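Local structure of macromomycin (2MCM) at residues 7-12 with 107-112; 15-20 with 65-70; 71-76 with 83-88. The protein carries a cytotoxic, DNA-cleaving antibiotic chromophore, which it binds without a covalent bond, as the apoprotein of auromomycin. All blocks are in the same frame, centred on the assembly; numbering follows the deposited sequence.

Contact 1 of 3, residues 7-12 with 107-112; sequences TPATGL and QAITFA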
loop_
_atom_site.group_PDB
_atom_site.type_symbol
_atom_site.label_atom_id
_atom_site.label_comp_id
_atom_site.label_asym_id
_atom_site.label_seq_id
_atom_site.Cartn_x
_atom_site.Cartn_y
_atom_site.Cartn_z
ATOM N N THR A 7 -8.863 4.920 -5.016
ATOM C CA THR A 7 -10.262 5.401 -4.985
ATOM C C THR A 7 -11.193 4.432 -4.276
ATOM O O THR A 7 -11.153 3.264 -4.655
ATOM C CB THR A 7 -10.764 5.418 -6.507
ATOM O OG1 THR A 7 -9.854 6.264 -7.252
ATOM C CG2 THR A 7 -12.204 5.931 -6.559
ATOM N N PRO A 8 -11.933 4.860 -3.293
ATOM C CA PRO A 8 -11.923 6.206 -2.725
ATOM C C PRO A 8 -10.676 6.285 -1.808
ATOM O O PRO A 8 -10.045 5.238 -1.521
ATOM C CB PRO A 8 -13.171 6.283 -1.833
ATOM C CG PRO A 8 -13.663 4.890 -1.667
ATOM C CD PRO A 8 -12.889 3.950 -2.597
ATOM N N ALA A 9 -10.323 7.493 -1.371
ATOM C CA ALA A 9 -9.135 7.590 -0.472
ATOM C C ALA A 9 -9.451 8.267 0.841
ATOM O O ALA A 9 -8.566 8.297 1.728
ATOM C CB ALA A 9 -8.045 8.432 -1.185
ATOM N N THR A 10 -10.631 8.806 1.114
ATOM C CA THR A 10 -10.973 9.498 2.369
ATOM C C THR A 10 -12.338 9.018 2.920
ATOM O O THR A 10 -13.113 8.545 2.081
ATOM C CB THR A 10 -11.124 11.071 2.111
ATOM O OG1 THR A 10 -12.103 11.210 1.025
ATOM C CG2 THR A 10 -9.786 11.695 1.689
ATOM N N GLY A 11 -12.510 9.203 4.202
ATOM C CA GLY A 11 -13.746 8.796 4.901
ATOM C C GLY A 11 -13.910 7.272 4.769
ATOM O O GLY A 11 -15.082 6.805 4.654
ATOM N N LEU A 12 -12.821 6.530 4.723
ATOM C CA LEU A 12 -12.974 5.059 4.522
ATOM C C LEU A 12 -13.441 4.424 5.808
ATOM O O LEU A 12 -13.299 4.838 6.934
ATOM C CB LEU A 12 -11.501 4.568 4.188
ATOM C CG LEU A 12 -10.941 5.127 2.904
ATOM C CD1 LEU A 12 -9.543 4.573 2.674
ATOM C CD2 LEU A 12 -11.788 4.805 1.635
ATOM N N GLN A 107 -0.389 6.867 -1.872
ATOM C CA GLN A 107 -1.313 7.959 -1.608
ATOM C C GLN A 107 -1.798 7.928 -0.183
ATOM O O GLN A 107 -2.254 6.789 0.272
ATOM C CB GLN A 107 -2.473 7.952 -2.584
ATOM C CG GLN A 107 -3.530 9.013 -2.271
ATOM C CD GLN A 107 -4.564 9.090 -3.356
ATOM O OE1 GLN A 107 -4.534 8.580 -4.463
ATOM N NE2 GLN A 107 -5.598 9.892 -3.100
ATOM N N ALA A 108 -1.751 8.923 0.639
ATOM C CA ALA A 108 -2.223 8.943 2.035
ATOM C C ALA A 108 -3.788 8.753 1.978
ATOM O O ALA A 108 -4.435 9.222 1.054
ATOM C CB ALA A 108 -1.872 10.357 2.557
ATOM N N ILE A 109 -4.220 7.949 2.978
ATOM C CA ILE A 109 -5.712 7.706 2.985
ATOM C C ILE A 109 -6.159 8.091 4.387
ATOM O O ILE A 109 -5.391 8.156 5.358
ATOM C CB ILE A 109 -5.976 6.194 2.659
ATOM C CG1 ILE A 109 -5.246 5.372 3.735
ATOM C CG2 ILE A 109 -5.650 5.864 1.206
ATOM C CD1 ILE A 109 -5.608 3.817 3.581
ATOM N N THR A 110 -7.494 8.314 4.515
ATOM C CA THR A 110 -8.020 8.649 5.825
ATOM C C THR A 110 -9.323 7.831 6.058
ATOM O O THR A 110 -10.011 7.542 5.101
ATOM C CB THR A 110 -8.383 10.159 5.988
ATOM O OG1 THR A 110 -9.498 10.453 5.136
ATOM C CG2 THR A 110 -7.199 11.103 5.596
ATOM N N PHE A 111 -9.542 7.584 7.317
ATOM C CA PHE A 111 -10.742 6.804 7.731
ATOM C C PHE A 111 -11.709 7.719 8.471
ATOM O O PHE A 111 -11.328 8.597 9.251
ATOM C CB PHE A 111 -10.276 5.710 8.713
ATOM C CG PHE A 111 -9.468 4.651 7.984
ATOM C CD1 PHE A 111 -8.107 4.809 7.819
ATOM C CD2 PHE A 111 -10.080 3.556 7.426
ATOM C CE1 PHE A 111 -7.375 3.840 7.099
ATOM C CE2 PHE A 111 -9.379 2.553 6.726
ATOM C CZ PHE A 111 -8.006 2.696 6.591
ATOM N N ALA A 112 -12.950 7.343 8.242
ATOM C CA ALA A 112 -14.077 8.077 8.912
ATOM C C ALA A 112 -14.067 7.833 10.397
ATOM O O ALA A 112 -14.475 8.864 11.043
ATOM C CB ALA A 112 -15.347 7.597 8.217
ATOM O OXT ALA A 112 -13.699 6.765 10.911
HETATM O O HOH W 1 -13.665 4.350 9.757
#
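Ala9 to Leu12 and Ile109 to Ala112 run side by side in the same direction, stitched in zigzag by Thr110 N to Ala9 O (3.0 Å), Leu12 N to Thr110 O (3.0 Å) and Ala112 N to Leu12 O (2.8 Å). The middle bond is nearly straight, 173° at the hydrogen, and uses a lone pair of Thr110 O. Leu12 O is gripped twice, because a water that also donates to Ala112 OXT donates to it as well; Lys89 forms a salt bridge with the same terminal carboxylate. This short parallel pairing, with one true bridge at Leu12 and Phe111, ties the loop after the first strand of the immunoglobulin-like barrel to the chain end that follows the last strand.

Leu12 carries the apolar part. With CG beside its own backbone N (chi1 -64°), it brings CG beside Thr110 O and CD1 to 3.9 Å from Ile109 CB, the two side chains crossing at about a right angle. Leu12 CB meets Phe111 CD2 at 3.7 Å, and Val18 and Val68 line the inner side of this cluster. On the outside, Thr10 and Thr110 lie alongside each other; Thr110 OG1 accepts a weak bond from Gly11 N (3.4 Å). Gln107, stretched out, sets NE2 3.4 Å from Ala9 CB while its OE1 is bonded to Val6 N.

Contact 2 of 3, residues 15-20 with 65-70; sequences GQTVTV and QLKVHS
A G1 beta bulge, with Gly15 and Gln16 both facing Val68, opens the antiparallel pairing of strand 16-20 with strand 65-68 in the three-stranded sheet of the barrel. Gly15, first in the bulge, has the positive phi (88°) of this motif, where a CB would be jammed against the preceding carbonyl O; its N gives a bent hydrogen bond to Val68 O (2.8 Å). Val68 N answers with a nearly straight bond to Gln16 O (2.9 Å). Val18 and Leu66 form a hydrogen-bonded pair through Val18 N to Leu66 O (2.8 Å) and Leu66 N to Val18 O (3.0 Å).

Inside, Val18 CG2 sits 4.1 Å from Val68 CG1, the valines crossing at about a right angle, and Val20 CG2 leans on Leu66 CB. On the other face, with OG1 beside the backbone N (chi1 -65°), the methyl of Thr17 points across Gln65, CG2 3.6 Å from OE1. A water bonded to Thr17 OG1 donates a weak bond to that same OE1. Lys67 passes its CG 3.7 Å from Gly15 O.

The pairing is two-sided: branched aliphatic groups pack into the barrel interior, joined by Val6 and Phe111, while the outer face combines methyl and methylene contacts with hydrated polar ends.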
loop_
_atom_site.group_PDB
_atom_site.type_symbol
_atom_site.label_atom_id
_atom_site.label_comp_id
_atom_site.label_asym_id
_atom_site.label_seq_id
_atom_site.Cartn_x
_atom_site.Cartn_y
_atom_site.Cartn_z
ATOM N N GLY A 15 -12.278 -2.323 6.697
ATOM C CA GLY A 15 -12.699 -3.466 5.891
ATOM C C GLY A 15 -13.215 -3.118 4.552
ATOM O O GLY A 15 -13.880 -3.875 3.786
ATOM N N GLN A 16 -13.019 -1.860 4.118
ATOM C CA GLN A 16 -13.441 -1.344 2.834
ATOM C C GLN A 16 -12.509 -1.718 1.695
ATOM O O GLN A 16 -11.223 -1.708 1.925
ATOM C CB GLN A 16 -13.539 0.224 2.820
ATOM C CG GLN A 16 -14.194 0.745 1.547
ATOM C CD GLN A 16 -14.728 2.177 1.758
ATOM O OE1 GLN A 16 -14.577 2.685 2.849
ATOM N NE2 GLN A 16 -15.390 2.743 0.773
ATOM N N THR A 17 -12.974 -2.038 0.548
ATOM C CA THR A 17 -12.127 -2.376 -0.592
ATOM C C THR A 17 -11.855 -1.085 -1.353
ATOM O O THR A 17 -12.837 -0.406 -1.689
ATOM C CB THR A 17 -12.840 -3.371 -1.615
ATOM O OG1 THR A 17 -13.017 -4.573 -0.849
ATOM C CG2 THR A 17 -11.910 -3.668 -2.822
ATOM N N VAL A 18 -10.579 -0.794 -1.646
ATOM C CA VAL A 18 -10.334 0.438 -2.483
ATOM C C VAL A 18 -9.682 -0.033 -3.779
ATOM O O VAL A 18 -9.224 -1.221 -3.826
ATOM C CB VAL A 18 -9.443 1.419 -1.724
ATOM C CG1 VAL A 18 -10.036 1.938 -0.421
ATOM C CG2 VAL A 18 -8.044 0.888 -1.477
ATOM N N THR A 19 -9.631 0.780 -4.806
ATOM C CA THR A 19 -8.981 0.358 -6.040
ATOM C C THR A 19 -7.648 1.177 -6.162
ATOM O O THR A 19 -7.796 2.406 -6.018
ATOM C CB THR A 19 -9.886 0.664 -7.279
ATOM O OG1 THR A 19 -11.112 -0.143 -7.080
ATOM C CG2 THR A 19 -9.187 0.384 -8.623
ATOM N N VAL A 20 -6.603 0.481 -6.362
ATOM C CA VAL A 20 -5.275 1.183 -6.549
ATOM C C VAL A 20 -5.001 1.165 -8.034
ATOM O O VAL A 20 -4.892 0.059 -8.608
ATOM C CB VAL A 20 -4.196 0.452 -5.772
ATOM C CG1 VAL A 20 -2.808 1.137 -5.986
ATOM C CG2 VAL A 20 -4.482 0.347 -4.296
ATOM N N GLN A 65 -7.399 -4.312 -6.476
ATOM C CA GLN A 65 -8.278 -4.107 -5.316
ATOM C C GLN A 65 -7.465 -4.374 -4.079
ATOM O O GLN A 65 -6.727 -5.407 -4.045
ATOM C CB GLN A 65 -9.526 -5.044 -5.373
ATOM C CG GLN A 65 -10.436 -4.624 -6.519
ATOM C CD GLN A 65 -11.807 -5.298 -6.364
ATOM O OE1 GLN A 65 -12.112 -6.116 -5.482
ATOM N NE2 GLN A 65 -12.636 -4.916 -7.319
ATOM N N LEU A 66 -7.632 -3.610 -3.049
ATOM C CA LEU A 66 -6.959 -3.747 -1.792
ATOM C C LEU A 66 -7.951 -3.543 -0.641
ATOM O O LEU A 66 -8.631 -2.516 -0.677
ATOM C CB LEU A 66 -5.776 -2.686 -1.717
ATOM C CG LEU A 66 -5.043 -2.663 -0.402
ATOM C CD1 LEU A 66 -4.219 -3.894 -0.141
ATOM C CD2 LEU A 66 -4.121 -1.415 -0.324
ATOM N N LYS A 67 -7.990 -4.488 0.298
ATOM C CA LYS A 67 -8.900 -4.265 1.448
ATOM C C LYS A 67 -8.145 -3.489 2.509
ATOM O O LYS A 67 -7.034 -3.987 2.929
ATOM C CB LYS A 67 -9.380 -5.649 1.942
ATOM C CG LYS A 67 -10.620 -5.423 2.845
ATOM C CD LYS A 67 -11.231 -6.768 3.296
ATOM C CE LYS A 67 -11.702 -7.595 2.110
ATOM N NZ LYS A 67 -12.497 -8.823 2.594
ATOM N N VAL A 68 -8.641 -2.383 3.004
ATOM C CA VAL A 68 -7.918 -1.597 4.027
ATOM C C VAL A 68 -8.604 -1.673 5.367
ATOM O O VAL A 68 -9.825 -1.944 5.465
ATOM C CB VAL A 68 -7.745 -0.096 3.621
ATOM C CG1 VAL A 68 -6.849 -0.030 2.376
ATOM C CG2 VAL A 68 -9.093 0.585 3.442
ATOM N N HIS A 69 -7.846 -1.452 6.407
ATOM C CA HIS A 69 -8.348 -1.534 7.786
ATOM C C HIS A 69 -7.853 -0.339 8.597
ATOM O O HIS A 69 -6.782 0.215 8.369
ATOM C CB HIS A 69 -7.876 -2.848 8.462
ATOM C CG HIS A 69 -8.377 -4.088 7.733
ATOM N ND1 HIS A 69 -7.779 -4.751 6.749
ATOM C CD2 HIS A 69 -9.585 -4.705 7.934
ATOM C CE1 HIS A 69 -8.554 -5.772 6.339
ATOM N NE2 HIS A 69 -9.662 -5.750 7.070
ATOM N N SER A 70 -8.743 0.083 9.501
ATOM C CA SER A 70 -8.380 1.315 10.270
ATOM C C SER A 70 -7.284 1.076 11.252
ATOM O O SER A 70 -6.653 2.077 11.668
ATOM C CB SER A 70 -9.610 1.996 10.894
ATOM O OG SER A 70 -10.236 1.028 11.721
HETATM O O HOH W 2 -14.449 -6.068 -2.950
#

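Contact 3 of 3, residues 71-76 with 83-88; sequences SFQAVV and WGTVNC
This contact is the body of a beta hairpin, strand 71-76 against strand 83-87, in the larger of the two sheets and away from the centre of the chain. Phe72 and Val86 form a hydrogen-bonded pair, Phe72 N to Val86 O and Val86 N to Phe72 O (2.8 Å), the latter nearly along the C=O axis. Beyond them Ala74 N binds Gly84 O (2.8 Å) and Trp83 N binds Ala74 O (2.9 Å). Trp83 and Gly84 thus both face Ala74, a classic beta bulge, and the backbone of Gly84 there is one in which a CB would be jammed against the preceding carbonyl O.

On the buried face the Phe72 ring lies beside Val86, both side chains pointing the same way. Val86 CB stands over one ring face, 4.0 Å from the centroid and displaced toward the rim, a CH-pi contact. The sulfur of Cys88 approaches from a different direction, at the ring edge, with SG 3.6 Å from Phe72 CE2. Phe72 CG sits between the backbone N and carbonyl carbon (chi1 66°), a setting that swings the ring to this neighbour pair. Val86 CG2 also rests on Ala74 CB at 3.7 Å. At the more exposed bulge end Val76 CG1 meets Trp83 CB, the two side chains crossing at a slant.

The opposite face is polar. Gln73 bends back at chi2 (-49°) and gives NE2 to Thr85 OG1 at 2.8 Å, a bond of 171° lying in the amide plane, which fixes the amide's rotation.

Around the hairpin, strand 43-47 flanks strand 71-76. Strand 30-40 lies against Phe72, Trp83 and Val86, with Glu40 bonded to Trp83 NE1. Strand 93-98 sets Cys93 against Phe72 and Val86, and its disulfide with Cys88 ties the end of the hairpin to that strand.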
loop_
_atom_site.group_PDB
_atom_site.type_symbol
_atom_site.label_atom_id
_atom_site.label_comp_id
_atom_site.label_asym_id
_atom_site.label_seq_id
_atom_site.Cartn_x
_atom_site.Cartn_y
_atom_site.Cartn_z
ATOM N N SER A 71 -7.058 -0.154 11.656
ATOM C CA SER A 71 -5.927 -0.521 12.534
ATOM C C SER A 71 -5.396 -1.818 11.927
ATOM O O SER A 71 -6.231 -2.649 11.422
ATOM C CB SER A 71 -6.259 -0.717 13.991
ATOM O OG SER A 71 -6.667 0.507 14.600
ATOM N N PHE A 72 -4.116 -2.046 11.976
ATOM C CA PHE A 72 -3.564 -3.321 11.424
ATOM C C PHE A 72 -2.298 -3.652 12.175
ATOM O O PHE A 72 -1.739 -2.803 12.873
ATOM C CB PHE A 72 -3.317 -3.113 9.948
ATOM C CG PHE A 72 -2.280 -2.135 9.497
ATOM C CD1 PHE A 72 -0.935 -2.554 9.396
ATOM C CD2 PHE A 72 -2.595 -0.813 9.164
ATOM C CE1 PHE A 72 0.051 -1.688 8.918
ATOM C CE2 PHE A 72 -1.597 0.067 8.715
ATOM C CZ PHE A 72 -0.296 -0.363 8.647
ATOM N N GLN A 73 -1.847 -4.903 12.066
ATOM C CA GLN A 73 -0.593 -5.359 12.651
ATOM C C GLN A 73 0.439 -5.158 11.523
ATOM O O GLN A 73 0.315 -5.689 10.415
ATOM C CB GLN A 73 -0.591 -6.863 12.999
ATOM C CG GLN A 73 -1.538 -7.194 14.152
ATOM C CD GLN A 73 -1.306 -6.256 15.308
ATOM O OE1 GLN A 73 -0.101 -6.162 15.755
ATOM N NE2 GLN A 73 -2.297 -5.508 15.798
ATOM N N ALA A 74 1.407 -4.310 11.850
ATOM C CA ALA A 74 2.423 -4.007 10.818
ATOM C C ALA A 74 3.599 -4.984 10.904
ATOM O O ALA A 74 3.922 -5.397 12.033
ATOM C CB ALA A 74 2.915 -2.582 11.063
ATOM N N VAL A 75 4.129 -5.312 9.722
ATOM C CA VAL A 75 5.359 -6.136 9.662
ATOM C C VAL A 75 6.445 -5.195 9.021
ATOM O O VAL A 75 6.003 -4.317 8.236
ATOM C CB VAL A 75 5.214 -7.456 8.952
ATOM C CG1 VAL A 75 4.040 -8.256 9.551
ATOM C CG2 VAL A 75 4.925 -7.264 7.466
ATOM N N VAL A 76 7.674 -5.383 9.465
ATOM C CA VAL A 76 8.785 -4.534 8.910
ATOM C C VAL A 76 9.890 -5.379 8.326
ATOM O O VAL A 76 10.116 -6.538 8.724
ATOM C CB VAL A 76 9.319 -3.647 10.082
ATOM C CG1 VAL A 76 8.311 -2.602 10.521
ATOM C CG2 VAL A 76 9.825 -4.460 11.255
ATOM N N TRP A 83 5.862 -6.012 14.067
ATOM C CA TRP A 83 6.216 -4.820 14.835
ATOM C C TRP A 83 5.167 -4.485 15.868
ATOM O O TRP A 83 5.486 -4.188 17.037
ATOM C CB TRP A 83 6.390 -3.616 13.836
ATOM C CG TRP A 83 6.813 -2.386 14.554
ATOM C CD1 TRP A 83 8.072 -2.023 14.967
ATOM C CD2 TRP A 83 5.938 -1.352 15.034
ATOM N NE1 TRP A 83 8.026 -0.822 15.628
ATOM C CE2 TRP A 83 6.725 -0.399 15.716
ATOM C CE3 TRP A 83 4.558 -1.156 14.951
ATOM C CZ2 TRP A 83 6.200 0.742 16.300
ATOM C CZ3 TRP A 83 4.040 -0.033 15.537
ATOM C CH2 TRP A 83 4.814 0.919 16.218
ATOM N N GLY A 84 3.914 -4.523 15.497
ATOM C CA GLY A 84 2.890 -4.112 16.511
ATOM C C GLY A 84 1.752 -3.427 15.783
ATOM O O GLY A 84 1.638 -3.430 14.534
ATOM N N THR A 85 0.814 -2.899 16.574
ATOM C CA THR A 85 -0.378 -2.328 16.021
ATOM C C THR A 85 -0.187 -0.920 15.512
ATOM O O THR A 85 0.482 -0.137 16.235
ATOM C CB THR A 85 -1.497 -2.248 17.172
ATOM O OG1 THR A 85 -1.580 -3.610 17.669
ATOM C CG2 THR A 85 -2.822 -1.716 16.629
ATOM N N VAL A 86 -0.787 -0.604 14.411
ATOM C CA VAL A 86 -0.812 0.718 13.810
ATOM C C VAL A 86 -2.297 1.147 13.753
ATOM O O VAL A 86 -3.115 0.429 13.186
ATOM C CB VAL A 86 -0.221 0.713 12.383
ATOM C CG1 VAL A 86 -0.383 2.097 11.756
ATOM C CG2 VAL A 86 1.282 0.408 12.374
ATOM N N ASN A 87 -2.624 2.323 14.267
ATOM C CA ASN A 87 -4.013 2.822 14.231
ATOM C C ASN A 87 -4.015 3.980 13.243
ATOM O O ASN A 87 -3.335 5.018 13.559
ATOM C CB ASN A 87 -4.402 3.230 15.637
ATOM C CG ASN A 87 -5.798 3.817 15.663
ATOM O OD1 ASN A 87 -6.411 4.284 14.704
ATOM N ND2 ASN A 87 -6.213 3.803 16.952
ATOM N N CYS A 88 -4.652 3.861 12.128
ATOM C CA CYS A 88 -4.678 4.855 11.061
ATOM C C CYS A 88 -5.588 6.038 11.362
ATOM O O CYS A 88 -5.632 6.902 10.460
ATOM C CB CYS A 88 -4.970 4.231 9.700
ATOM S SG CYS A 88 -3.776 2.905 9.217
HETATM O O HOH W 3 -8.905 2.480 14.310
#

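Contacts 1 and 2 belong to the barrel, about 9 Å apart between centres, and share a core in which Phe111 closes over His69 O; Thr7 probably bonds Thr19. The centre of contact 3 lies about 15 Å from that of contact 2 and about 17 Å from that of contact 1, yet Ser70 O probably takes a bond from Cys88 N, and contacts 1 and 3 reach the same larger sheet. Contact 1, short and parallel, is the most exposed; the antiparallel contacts 2 and 3 each have a bulge, one buried face and one outer face. Contact 3 differs in its ring face on a valine, its disulfide sulfur and a direct side-chain hydrogen bond outside.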